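Local coordinates for protein probable amidase (Thermus thermophilus, PDB 2DC0) that is a probable amidase of the amidase family, built around a large mixed beta sheet flanked by helices, at residues G239-F244 with R272-P277; L276-V281 with T385-L390; L391-L396 with Q411-Y416. All coordinates share one frame; numbering follows the deposited sequence.

How the contacts relate
From the N terminus, contact 1 comes first: strand 237-240 runs through helices 242-245 and 251-263 to strand 270-273, and the contact closes this beta-alpha-beta crossover at one edge of the mixed sheet. Contact 2 starts where contact 1 ends, sharing Leu276 and Pro277, and closes a far longer, mainly helical excursion of 103 residues to helix 386-390. Contact 3 follows in series, closing the short hairpin 395-403/406-413 deeper in the mixed sheet that contact 1 edges. No contact nests inside another. Phe244 of contact 1 packs on Leu278 and Pro387 of contact 2, and Phe388 carries the packing on to Thr395 and Val413 of contact 3, linking sheet edge to sheet interior.

Contact 1: G239-F244 with R272-P277; sequences GVPLDF and REVSLP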
ATOM      1  N   GLY A 239      15.551  -8.082 -10.770  1.00 17.13           N
ATOM      2  CA  GLY A 239      15.483  -8.952  -9.611  1.00 17.36           C
ATOM      3  C   GLY A 239      14.586 -10.135  -9.928  1.00 19.16           C
ATOM      4  O   GLY A 239      13.530  -9.976 -10.550  1.00 18.20           O
ATOM      5  N   VAL A 240      15.003 -11.323  -9.509  1.00 18.28           N
ATOM      6  CA  VAL A 240      14.231 -12.535  -9.757  1.00 18.88           C
ATOM      7  C   VAL A 240      13.888 -13.185  -8.419  1.00 18.73           C
ATOM      8  O   VAL A 240      14.779 -13.596  -7.675  1.00 17.93           O
ATOM      9  CB  VAL A 240      15.041 -13.525 -10.637  1.00 21.13           C
ATOM     10  CG1 VAL A 240      14.263 -14.811 -10.842  1.00 20.88           C
ATOM     11  CG2 VAL A 240      15.353 -12.877 -11.983  1.00 20.68           C
ATOM     12  N   PRO A 241      12.585 -13.268  -8.091  1.00 19.35           N
ATOM     13  CA  PRO A 241      12.107 -13.860  -6.840  1.00 17.32           C
ATOM     14  C   PRO A 241      12.031 -15.378  -6.910  1.00 18.09           C
ATOM     15  O   PRO A 241      10.944 -15.960  -6.954  1.00 17.50           O
ATOM     16  CB  PRO A 241      10.746 -13.202  -6.659  1.00 18.35           C
ATOM     17  CG  PRO A 241      10.252 -13.104  -8.074  1.00 18.72           C
ATOM     18  CD  PRO A 241      11.477 -12.641  -8.836  1.00 19.77           C
ATOM     19  N   LEU A 242      13.201 -16.012  -6.909  1.00 18.00           N
ATOM     20  CA  LEU A 242      13.287 -17.465  -6.996  1.00 18.01           C
ATOM     21  C   LEU A 242      12.494 -18.215  -5.930  1.00 18.75           C
ATOM     22  O   LEU A 242      11.836 -19.208  -6.243  1.00 19.68           O
ATOM     23  CB  LEU A 242      14.761 -17.891  -6.973  1.00 17.38           C
ATOM     24  CG  LEU A 242      15.567 -17.411  -8.192  1.00 16.29           C
ATOM     25  CD1 LEU A 242      17.010 -17.899  -8.087  1.00 20.18           C
ATOM     26  CD2 LEU A 242      14.934 -17.933  -9.476  1.00 17.40           C
ATOM     27  N   ASP A 243      12.539 -17.751  -4.679  1.00 18.37           N
ATOM     28  CA  ASP A 243      11.802 -18.441  -3.627  1.00 19.06           C
ATOM     29  C   ASP A 243      10.296 -18.423  -3.910  1.00 20.09           C
ATOM     30  O   ASP A 243       9.609 -19.431  -3.729  1.00 20.63           O
ATOM     31  CB  ASP A 243      12.143 -17.874  -2.221  1.00 19.04           C
ATOM     32  CG  ASP A 243      11.855 -16.374  -2.063  1.00 19.90           C
ATOM     33  OD1 ASP A 243      11.541 -15.677  -3.049  1.00 20.76           O
ATOM     34  OD2 ASP A 243      11.962 -15.889  -0.916  1.00 20.91           O
ATOM     35  N   PHE A 244       9.795 -17.291  -4.398  1.00 19.07           N
ATOM     36  CA  PHE A 244       8.380 -17.167  -4.737  1.00 19.32           C
ATOM     37  C   PHE A 244       8.014 -18.105  -5.892  1.00 19.37           C
ATOM     38  O   PHE A 244       6.929 -18.696  -5.912  1.00 20.07           O
ATOM     39  CB  PHE A 244       8.062 -15.727  -5.148  1.00 17.83           C
ATOM     40  CG  PHE A 244       6.637 -15.520  -5.577  1.00 19.47           C
ATOM     41  CD1 PHE A 244       5.607 -15.537  -4.646  1.00 20.03           C
ATOM     42  CD2 PHE A 244       6.323 -15.334  -6.921  1.00 21.55           C
ATOM     43  CE1 PHE A 244       4.277 -15.371  -5.048  1.00 20.28           C
ATOM     44  CE2 PHE A 244       4.998 -15.168  -7.337  1.00 20.32           C
ATOM     45  CZ  PHE A 244       3.978 -15.187  -6.400  1.00 19.77           C
ATOM     46  N   ARG A 272      19.783 -10.346 -10.434  1.00 20.34           N
ATOM     47  CA  ARG A 272      19.999 -10.592  -9.014  1.00 21.49           C
ATOM     48  C   ARG A 272      18.815 -11.325  -8.408  1.00 20.81           C
ATOM     49  O   ARG A 272      17.662 -10.988  -8.673  1.00 19.34           O
ATOM     50  CB  ARG A 272      20.194  -9.274  -8.254  1.00 22.10           C
ATOM     51  CG  ARG A 272      21.392  -8.442  -8.702  1.00 27.59           C
ATOM     52  CD  ARG A 272      21.489  -7.145  -7.887  1.00 30.71           C
ATOM     53  NE  ARG A 272      22.516  -6.243  -8.409  1.00 35.99           N
ATOM     54  CZ  ARG A 272      22.771  -5.030  -7.926  1.00 37.04           C
ATOM     55  NH1 ARG A 272      22.075  -4.562  -6.898  1.00 37.94           N
ATOM     56  NH2 ARG A 272      23.723  -4.283  -8.477  1.00 40.50           N
ATOM     57  N   GLU A 273      19.103 -12.339  -7.601  1.00 17.88           N
ATOM     58  CA  GLU A 273      18.039 -13.068  -6.937  1.00 18.37           C
ATOM     59  C   GLU A 273      17.523 -12.171  -5.823  1.00 18.36           C
ATOM     60  O   GLU A 273      18.307 -11.474  -5.180  1.00 18.20           O
ATOM     61  CB  GLU A 273      18.551 -14.365  -6.306  1.00 19.10           C
ATOM     62  CG  GLU A 273      17.416 -15.191  -5.710  1.00 19.65           C
ATOM     63  CD  GLU A 273      17.892 -16.355  -4.867  1.00 23.19           C
ATOM     64  OE1 GLU A 273      19.031 -16.829  -5.068  1.00 21.95           O
ATOM     65  OE2 GLU A 273      17.107 -16.809  -4.010  1.00 22.15           O
ATOM     66  N   VAL A 274      16.211 -12.176  -5.610  1.00 16.46           N
ATOM     67  CA  VAL A 274      15.602 -11.388  -4.541  1.00 17.36           C
ATOM     68  C   VAL A 274      14.632 -12.308  -3.816  1.00 16.39           C
ATOM     69  O   VAL A 274      14.219 -13.331  -4.364  1.00 15.20           O
ATOM     70  CB  VAL A 274      14.800 -10.157  -5.069  1.00 18.01           C
ATOM     71  CG1 VAL A 274      15.723  -9.196  -5.805  1.00 16.91           C
ATOM     72  CG2 VAL A 274      13.663 -10.618  -5.966  1.00 18.47           C
ATOM     73  N   SER A 275      14.274 -11.951  -2.587  1.00 17.86           N
ATOM     74  CA  SER A 275      13.339 -12.758  -1.805  1.00 18.86           C
ATOM     75  C   SER A 275      11.958 -12.108  -1.773  1.00 18.47           C
ATOM     76  O   SER A 275      11.831 -10.922  -1.473  1.00 18.35           O
ATOM     77  CB  SER A 275      13.853 -12.932  -0.371  1.00 20.42           C
ATOM     78  OG  SER A 275      12.894 -13.614   0.430  1.00 21.55           O
ATOM     79  N   LEU A 276      10.940 -12.881  -2.084  1.00 15.00           N
ATOM     80  CA  LEU A 276       9.550 -12.439  -2.102  1.00 15.00           C
ATOM     81  C   LEU A 276       8.616 -13.559  -1.653  1.00 15.00           C
ATOM     82  O   LEU A 276       7.865 -14.091  -2.464  1.00 18.08           O
ATOM     83  CB  LEU A 276       9.266 -11.635  -3.372  1.00 15.00           C
ATOM     84  CG  LEU A 276       7.827 -11.143  -3.556  1.00 15.00           C
ATOM     85  CD1 LEU A 276       7.771  -9.633  -3.392  1.00 15.00           C
ATOM     86  CD2 LEU A 276       7.309 -11.555  -4.924  1.00 15.00           C
ATOM     87  N   PRO A 277       8.714 -13.967  -0.378  1.00 19.41           N
ATOM     88  CA  PRO A 277       7.910 -15.057   0.190  1.00 20.41           C
ATOM     89  C   PRO A 277       6.419 -14.949  -0.102  1.00 18.30           C
ATOM     90  O   PRO A 277       5.831 -15.841  -0.708  1.00 20.20           O
ATOM     91  CB  PRO A 277       8.202 -14.956   1.687  1.00 21.26           C
ATOM     92  CG  PRO A 277       9.594 -14.397   1.723  1.00 22.55           C
ATOM     93  CD  PRO A 277       9.524 -13.320   0.670  1.00 20.37           C
TER
HETATM   94  O   HOH W   1      14.555 -15.946  -3.700  1.00 18.83           O
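Leu276 lays its CD2 over one face of the Phe244 ring, 4.1 Å above the plane and offset toward the rim, while Pro277 O sits at the ring's edge, in its plane. With CG anti to the backbone N in both residues (chi1 177° in Phe244), the two side chains run alongside each other in the same direction. The second flat group is the Asp243 carboxylate. Its OD1 uses the syn lone pair to take a nearly straight bond from Leu276 N (3.0 Å, 173°). Its OD2 accepts the Ser275 hydroxyl, OG to OD2 2.8 Å, on the syn side but 23° out of the carboxylate plane.

Upstream, the parallel strands 237-240 and 270-273 pair as neighbours, closing a beta-alpha-beta crossover at the edge of the mixed sheet: Val240 N bonds to Arg272 O (2.8 Å), and Val274 N returns the bond to Val240 O (2.9 Å). Val274 tucks CG2 beside the Pro241 ring, Pro241 CB to Val274 CG2 4.0 Å, and the Leu242 and Glu273 side chains cross at about a right angle, Leu242 CD1 3.6 Å from Glu273 CG. A bridging water accepts from Asp243 N and donates to Glu273 OE2 and Val274 O.

Pro241 occupies the N-cap position of helix 242-245. Asp243, in the first turn, holds the loop after strand 270-273 through its two carboxylate bonds. These bonds, together with the helix N terminus, would be expected to stabilise a negative carboxylate, whereas Glu273 OE2, 5.8 Å from Asp243 OD1, would oppose it mildly.

Contact 2: L276-V281 with T385-L390; sequences LPLEGV and TLPFSL
Val281 CG2 touches two leucines of helix 386-390, and this is the tight part of the contact: CG2 lies 3.6 Å from Leu386 CD1 and 3.8 Å from Leu390 CD2. CG2 stands anti to the Val281 backbone N, and the valine and leucine side chains overlap antiparallel, each running out past the other. Leu386 takes the cramped first torsion (chi1 69°), with CG between its own N and carbonyl carbon, and its far end thereby comes nearer the loop than its CB direction suggests. The second close touch is Leu278 CD1 on Pro387 CB, at 3.7 Å, where the leucine chain meets the proline ring at about a right angle. All of these atoms are buried carbons, so the join is purely apolar.

Elsewhere the fit is slacker. Val281 CG2 comes only to 4.4 Å from Pro387 CG, and Leu276 and Phe388 merely approach one another at 4.5 Å, between Leu276 CD2 and Phe388 CZ. Pro277 and Glu279, on the outer side of the loop, are exposed and reach nothing of the helix. A turn accompanies this division: Leu278 to Val281 form a type II beta turn, closed by Val281 N to Leu278 O (3.1 Å), with Gly280 at positive phi (76°).

Gly280 is also the N-cap of helix 281-296, so the contact sets the start of that helix against helix 386-390. Helix 324-345 covers the loop through Leu337, Leu341 and Ala344, with Glu340 accepting from Leu278 N; Phe244 of helix 242-245 lies against both Leu278 and Pro387, and Phe388 reaches strand 406-413.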
ATOM      1  N   LEU A 276      10.940 -12.881  -2.084  1.00 15.00           N
ATOM      2  CA  LEU A 276       9.550 -12.439  -2.102  1.00 15.00           C
ATOM      3  C   LEU A 276       8.616 -13.559  -1.653  1.00 15.00           C
ATOM      4  O   LEU A 276       7.865 -14.091  -2.464  1.00 18.08           O
ATOM      5  CB  LEU A 276       9.266 -11.635  -3.372  1.00 15.00           C
ATOM      6  CG  LEU A 276       7.827 -11.143  -3.556  1.00 15.00           C
ATOM      7  CD1 LEU A 276       7.771  -9.633  -3.392  1.00 15.00           C
ATOM      8  CD2 LEU A 276       7.309 -11.555  -4.924  1.00 15.00           C
ATOM      9  N   PRO A 277       8.714 -13.967  -0.378  1.00 19.41           N
ATOM     10  CA  PRO A 277       7.910 -15.057   0.190  1.00 20.41           C
ATOM     11  C   PRO A 277       6.419 -14.949  -0.102  1.00 18.30           C
ATOM     12  O   PRO A 277       5.831 -15.841  -0.708  1.00 20.20           O
ATOM     13  CB  PRO A 277       8.202 -14.956   1.687  1.00 21.26           C
ATOM     14  CG  PRO A 277       9.594 -14.397   1.723  1.00 22.55           C
ATOM     15  CD  PRO A 277       9.524 -13.320   0.670  1.00 20.37           C
ATOM     16  N   LEU A 278       5.813 -13.861   0.354  1.00 18.99           N
ATOM     17  CA  LEU A 278       4.389 -13.631   0.147  1.00 19.80           C
ATOM     18  C   LEU A 278       3.575 -14.854   0.549  1.00 18.65           C
ATOM     19  O   LEU A 278       2.648 -15.254  -0.157  1.00 19.12           O
ATOM     20  CB  LEU A 278       4.121 -13.293  -1.327  1.00 18.62           C
ATOM     21  CG  LEU A 278       4.819 -12.033  -1.857  1.00 19.81           C
ATOM     22  CD1 LEU A 278       4.472 -11.823  -3.330  1.00 17.43           C
ATOM     23  CD2 LEU A 278       4.384 -10.831  -1.030  1.00 18.82           C
ATOM     24  N   GLU A 279       3.920 -15.454   1.680  1.00 20.23           N
ATOM     25  CA  GLU A 279       3.191 -16.634   2.128  1.00 21.55           C
ATOM     26  C   GLU A 279       1.732 -16.301   2.400  1.00 19.48           C
ATOM     27  O   GLU A 279       1.420 -15.292   3.035  1.00 20.32           O
ATOM     28  CB  GLU A 279       3.841 -17.219   3.383  1.00 25.62           C
ATOM     29  CG  GLU A 279       5.319 -17.532   3.192  1.00 35.20           C
ATOM     30  CD  GLU A 279       5.884 -18.389   4.304  1.00 39.81           C
ATOM     31  OE1 GLU A 279       5.736 -18.008   5.487  1.00 42.49           O
ATOM     32  OE2 GLU A 279       6.480 -19.443   3.992  1.00 43.43           O
ATOM     33  N   GLY A 280       0.849 -17.158   1.898  1.00 19.05           N
ATOM     34  CA  GLY A 280      -0.581 -16.979   2.077  1.00 19.64           C
ATOM     35  C   GLY A 280      -1.214 -15.909   1.201  1.00 19.53           C
ATOM     36  O   GLY A 280      -2.395 -15.610   1.352  1.00 19.97           O
ATOM     37  N   VAL A 281      -0.450 -15.350   0.267  1.00 18.90           N
ATOM     38  CA  VAL A 281      -0.968 -14.287  -0.587  1.00 17.32           C
ATOM     39  C   VAL A 281      -2.157 -14.724  -1.437  1.00 18.44           C
ATOM     40  O   VAL A 281      -3.057 -13.931  -1.712  1.00 16.63           O
ATOM     41  CB  VAL A 281       0.142 -13.709  -1.510  1.00 16.01           C
ATOM     42  CG1 VAL A 281       0.543 -14.732  -2.577  1.00 12.25           C
ATOM     43  CG2 VAL A 281      -0.345 -12.417  -2.154  1.00 14.95           C
ATOM     44  N   THR A 385       0.462 -13.759 -10.960  1.00 13.61           N
ATOM     45  CA  THR A 385       0.073 -12.384 -11.238  1.00 12.76           C
ATOM     46  C   THR A 385      -0.600 -11.604 -10.113  1.00 13.71           C
ATOM     47  O   THR A 385      -0.349 -10.408  -9.945  1.00 12.89           O
ATOM     48  CB  THR A 385      -0.855 -12.340 -12.461  1.00 14.66           C
ATOM     49  OG1 THR A 385      -1.910 -13.298 -12.293  1.00 16.32           O
ATOM     50  CG2 THR A 385      -0.076 -12.678 -13.730  1.00 14.57           C
ATOM     51  N   LEU A 386      -1.436 -12.269  -9.328  1.00 12.31           N
ATOM     52  CA  LEU A 386      -2.179 -11.576  -8.282  1.00 14.58           C
ATOM     53  C   LEU A 386      -1.446 -10.679  -7.274  1.00 13.95           C
ATOM     54  O   LEU A 386      -2.001  -9.681  -6.826  1.00 15.20           O
ATOM     55  CB  LEU A 386      -3.069 -12.590  -7.535  1.00 14.02           C
ATOM     56  CG  LEU A 386      -2.452 -13.676  -6.637  1.00 12.77           C
ATOM     57  CD1 LEU A 386      -2.047 -13.064  -5.307  1.00 12.76           C
ATOM     58  CD2 LEU A 386      -3.494 -14.787  -6.399  1.00 11.83           C
ATOM     59  N   PRO A 387      -0.191 -11.001  -6.915  1.00 14.77           N
ATOM     60  CA  PRO A 387       0.497 -10.142  -5.941  1.00 14.38           C
ATOM     61  C   PRO A 387       0.648  -8.686  -6.367  1.00 16.22           C
ATOM     62  O   PRO A 387       0.471  -7.770  -5.565  1.00 14.31           O
ATOM     63  CB  PRO A 387       1.864 -10.816  -5.785  1.00 15.40           C
ATOM     64  CG  PRO A 387       1.588 -12.256  -6.133  1.00 14.52           C
ATOM     65  CD  PRO A 387       0.677 -12.116  -7.327  1.00 12.14           C
ATOM     66  N   PHE A 388       0.959  -8.478  -7.639  1.00 16.50           N
ATOM     67  CA  PHE A 388       1.199  -7.142  -8.158  1.00 16.41           C
ATOM     68  C   PHE A 388      -0.049  -6.285  -8.358  1.00 16.60           C
ATOM     69  O   PHE A 388       0.019  -5.056  -8.268  1.00 16.37           O
ATOM     70  CB  PHE A 388       2.040  -7.298  -9.423  1.00 16.32           C
ATOM     71  CG  PHE A 388       3.148  -8.296  -9.245  1.00 17.85           C
ATOM     72  CD1 PHE A 388       4.165  -8.054  -8.319  1.00 16.49           C
ATOM     73  CD2 PHE A 388       3.106  -9.531  -9.884  1.00 17.51           C
ATOM     74  CE1 PHE A 388       5.113  -9.029  -8.022  1.00 16.81           C
ATOM     75  CE2 PHE A 388       4.050 -10.519  -9.594  1.00 19.49           C
ATOM     76  CZ  PHE A 388       5.056 -10.269  -8.660  1.00 19.57           C
ATOM     77  N   SER A 389      -1.184  -6.927  -8.613  1.00 14.06           N
ATOM     78  CA  SER A 389      -2.435  -6.200  -8.759  1.00 16.65           C
ATOM     79  C   SER A 389      -2.961  -5.982  -7.335  1.00 16.86           C
ATOM     80  O   SER A 389      -3.487  -4.916  -7.010  1.00 16.35           O
ATOM     81  CB  SER A 389      -3.441  -7.002  -9.590  1.00 15.14           C
ATOM     82  OG  SER A 389      -3.494  -8.351  -9.168  1.00 18.43           O
ATOM     83  N   LEU A 390      -2.798  -6.993  -6.486  1.00 14.53           N
ATOM     84  CA  LEU A 390      -3.232  -6.900  -5.094  1.00 15.31           C
ATOM     85  C   LEU A 390      -2.600  -5.677  -4.435  1.00 16.39           C
ATOM     86  O   LEU A 390      -3.268  -4.942  -3.707  1.00 15.95           O
ATOM     87  CB  LEU A 390      -2.813  -8.153  -4.307  1.00 15.00           C
ATOM     88  CG  LEU A 390      -3.139  -8.127  -2.802  1.00 18.36           C
ATOM     89  CD1 LEU A 390      -4.650  -8.179  -2.592  1.00 17.83           C
ATOM     90  CD2 LEU A 390      -2.468  -9.305  -2.106  1.00 17.04           C
TER

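Contact 3: L391-L396 with Q411-Y416; sequences LGVPTL and QVVGAY
Leu396 and Val412 exchange two backbone bonds as an antiparallel hydrogen-bonded pair, Leu396 N to Val412 O and Val412 N to Leu396 O, both 2.9 Å. Thr395 and Val413 form the adjoining non-hydrogen-bonded pair, and Gly414 N then bonds to Pro394 O at 3.0 Å. Beyond this the chains leave strand geometry. Gly392, with positive phi, ends helix 386-390 in a Schellman motif, and the 391-394 loop lies against Ala415 and Tyr416.

Tyr416 fills that end. Leu391 O lies at the ring's edge, near its plane, 3.4 Å from CE1, while Gly392 O stands 3.6 Å above one face toward the rim. Val393 sets CB over Gly414 O at 3.3 Å, a buried carbonyl oxygen for which the model contains no polar partner, and sends CG2 to Val413 CG1 (3.8 Å). Thr395 and Val413 lie side by side, CG2 to CG2 3.7 Å. The threonine chi1 of -49° places OG1 beside its own backbone N, from where it bonds back to Val393 O above that carbonyl's plane.

This is the open end of the beta hairpin 395-403/406-413 inside the mixed sheet, with strand 182-185 beside its first strand and strand 350-354 beside its second. Phe388 of helix 386-390 covers the face bearing Thr395 and Val413; helix 419-430 covers Leu396 and Val412 with Val422 and Leu429. At the periphery, Tyr416 packs on Arg338 of the second subunit.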
ATOM      1  N   LEU A 391      -1.314  -5.463  -4.704  1.00 15.87           N
ATOM      2  CA  LEU A 391      -0.571  -4.350  -4.117  1.00 17.45           C
ATOM      3  C   LEU A 391      -0.504  -3.080  -4.974  1.00 16.31           C
ATOM      4  O   LEU A 391       0.103  -2.092  -4.570  1.00 17.92           O
ATOM      5  CB  LEU A 391       0.839  -4.821  -3.733  1.00 16.32           C
ATOM      6  CG  LEU A 391       0.836  -5.934  -2.668  1.00 20.08           C
ATOM      7  CD1 LEU A 391       2.256  -6.442  -2.401  1.00 18.95           C
ATOM      8  CD2 LEU A 391       0.228  -5.378  -1.378  1.00 19.32           C
ATOM      9  N   GLY A 392      -1.121  -3.118  -6.154  1.00 15.84           N
ATOM     10  CA  GLY A 392      -1.186  -1.947  -7.022  1.00 12.81           C
ATOM     11  C   GLY A 392       0.014  -1.428  -7.798  1.00 14.83           C
ATOM     12  O   GLY A 392      -0.040  -0.308  -8.318  1.00 14.46           O
ATOM     13  N   VAL A 393       1.082  -2.215  -7.911  1.00 14.14           N
ATOM     14  CA  VAL A 393       2.275  -1.759  -8.621  1.00 15.44           C
ATOM     15  C   VAL A 393       2.199  -1.985 -10.130  1.00 15.60           C
ATOM     16  O   VAL A 393       1.584  -2.943 -10.596  1.00 15.28           O
ATOM     17  CB  VAL A 393       3.543  -2.441  -8.064  1.00 16.49           C
ATOM     18  CG1 VAL A 393       3.723  -2.056  -6.601  1.00 17.46           C
ATOM     19  CG2 VAL A 393       3.443  -3.948  -8.200  1.00 16.67           C
ATOM     20  N   PRO A 394       2.822  -1.090 -10.919  1.00 15.81           N
ATOM     21  CA  PRO A 394       2.810  -1.206 -12.382  1.00 15.74           C
ATOM     22  C   PRO A 394       3.467  -2.491 -12.861  1.00 16.83           C
ATOM     23  O   PRO A 394       4.602  -2.787 -12.498  1.00 16.18           O
ATOM     24  CB  PRO A 394       3.557   0.048 -12.836  1.00 15.62           C
ATOM     25  CG  PRO A 394       4.524   0.293 -11.702  1.00 15.95           C
ATOM     26  CD  PRO A 394       3.665   0.039 -10.485  1.00 14.38           C
ATOM     27  N   THR A 395       2.744  -3.253 -13.676  1.00 16.22           N
ATOM     28  CA  THR A 395       3.256  -4.521 -14.177  1.00 16.43           C
ATOM     29  C   THR A 395       2.941  -4.721 -15.656  1.00 16.59           C
ATOM     30  O   THR A 395       1.792  -4.623 -16.082  1.00 14.75           O
ATOM     31  CB  THR A 395       2.670  -5.693 -13.378  1.00 17.81           C
ATOM     32  OG1 THR A 395       2.818  -5.427 -11.975  1.00 18.23           O
ATOM     33  CG2 THR A 395       3.397  -6.982 -13.726  1.00 15.16           C
ATOM     34  N   LEU A 396       3.982  -5.000 -16.430  1.00 15.52           N
ATOM     35  CA  LEU A 396       3.845  -5.217 -17.860  1.00 15.47           C
ATOM     36  C   LEU A 396       3.946  -6.698 -18.205  1.00 16.01           C
ATOM     37  O   LEU A 396       4.729  -7.427 -17.593  1.00 16.34           O
ATOM     38  CB  LEU A 396       4.959  -4.469 -18.600  1.00 13.28           C
ATOM     39  CG  LEU A 396       5.031  -4.653 -20.112  1.00 15.42           C
ATOM     40  CD1 LEU A 396       3.839  -3.936 -20.754  1.00 14.01           C
ATOM     41  CD2 LEU A 396       6.338  -4.076 -20.650  1.00 13.70           C
ATOM     42  N   GLN A 411       6.570 -11.115 -17.110  1.00 14.70           N
ATOM     43  CA  GLN A 411       6.129  -9.985 -16.303  1.00 14.14           C
ATOM     44  C   GLN A 411       7.313  -9.118 -15.914  1.00 14.86           C
ATOM     45  O   GLN A 411       8.362  -9.627 -15.531  1.00 15.76           O
ATOM     46  CB  GLN A 411       5.446 -10.457 -15.019  1.00 13.96           C
ATOM     47  CG  GLN A 411       4.044 -10.992 -15.190  1.00 15.50           C
ATOM     48  CD  GLN A 411       3.393 -11.278 -13.848  1.00 14.31           C
ATOM     49  OE1 GLN A 411       3.724 -12.260 -13.184  1.00 17.17           O
ATOM     50  NE2 GLN A 411       2.482 -10.407 -13.433  1.00 12.69           N
ATOM     51  N   VAL A 412       7.129  -7.807 -16.036  1.00 14.20           N
ATOM     52  CA  VAL A 412       8.132  -6.825 -15.658  1.00 14.96           C
ATOM     53  C   VAL A 412       7.415  -6.023 -14.576  1.00 15.87           C
ATOM     54  O   VAL A 412       6.446  -5.325 -14.865  1.00 16.35           O
ATOM     55  CB  VAL A 412       8.498  -5.889 -16.835  1.00 16.13           C
ATOM     56  CG1 VAL A 412       9.582  -4.904 -16.393  1.00 14.38           C
ATOM     57  CG2 VAL A 412       8.989  -6.714 -18.037  1.00 15.06           C
ATOM     58  N   VAL A 413       7.882  -6.147 -13.336  1.00 15.95           N
ATOM     59  CA  VAL A 413       7.265  -5.485 -12.184  1.00 14.73           C
ATOM     60  C   VAL A 413       8.075  -4.315 -11.638  1.00 15.41           C
ATOM     61  O   VAL A 413       9.245  -4.478 -11.297  1.00 14.89           O
ATOM     62  CB  VAL A 413       7.072  -6.497 -11.029  1.00 14.89           C
ATOM     63  CG1 VAL A 413       6.318  -5.850  -9.877  1.00 13.76           C
ATOM     64  CG2 VAL A 413       6.340  -7.737 -11.536  1.00 14.12           C
ATOM     65  N   GLY A 414       7.453  -3.143 -11.527  1.00 14.47           N
ATOM     66  CA  GLY A 414       8.161  -1.977 -11.009  1.00 15.08           C
ATOM     67  C   GLY A 414       7.583  -1.460  -9.702  1.00 15.17           C
ATOM     68  O   GLY A 414       6.568  -1.969  -9.221  1.00 14.97           O
ATOM     69  N   ALA A 415       8.232  -0.454  -9.124  1.00 13.74           N
ATOM     70  CA  ALA A 415       7.774   0.146  -7.878  1.00 15.14           C
ATOM     71  C   ALA A 415       6.511   0.951  -8.149  1.00 15.05           C
ATOM     72  O   ALA A 415       6.255   1.356  -9.280  1.00 14.35           O
ATOM     73  CB  ALA A 415       8.862   1.065  -7.297  1.00 16.86           C
ATOM     74  N   TYR A 416       5.735   1.183  -7.095  1.00 16.49           N
ATOM     75  CA  TYR A 416       4.492   1.930  -7.183  1.00 16.95           C
ATOM     76  C   TYR A 416       4.760   3.281  -7.855  1.00 16.39           C
ATOM     77  O   TYR A 416       5.703   3.985  -7.493  1.00 15.87           O
ATOM     78  CB  TYR A 416       3.934   2.132  -5.770  1.00 17.40           C
ATOM     79  CG  TYR A 416       2.427   2.236  -5.695  1.00 15.69           C
ATOM     80  CD1 TYR A 416       1.654   1.195  -5.180  1.00 15.90           C
ATOM     81  CD2 TYR A 416       1.773   3.380  -6.134  1.00 17.40           C
ATOM     82  CE1 TYR A 416       0.260   1.297  -5.105  1.00 15.94           C
ATOM     83  CE2 TYR A 416       0.387   3.493  -6.065  1.00 17.69           C
ATOM     84  CZ  TYR A 416      -0.360   2.449  -5.550  1.00 16.64           C
ATOM     85  OH  TYR A 416      -1.722   2.578  -5.487  1.00 16.49           O
TER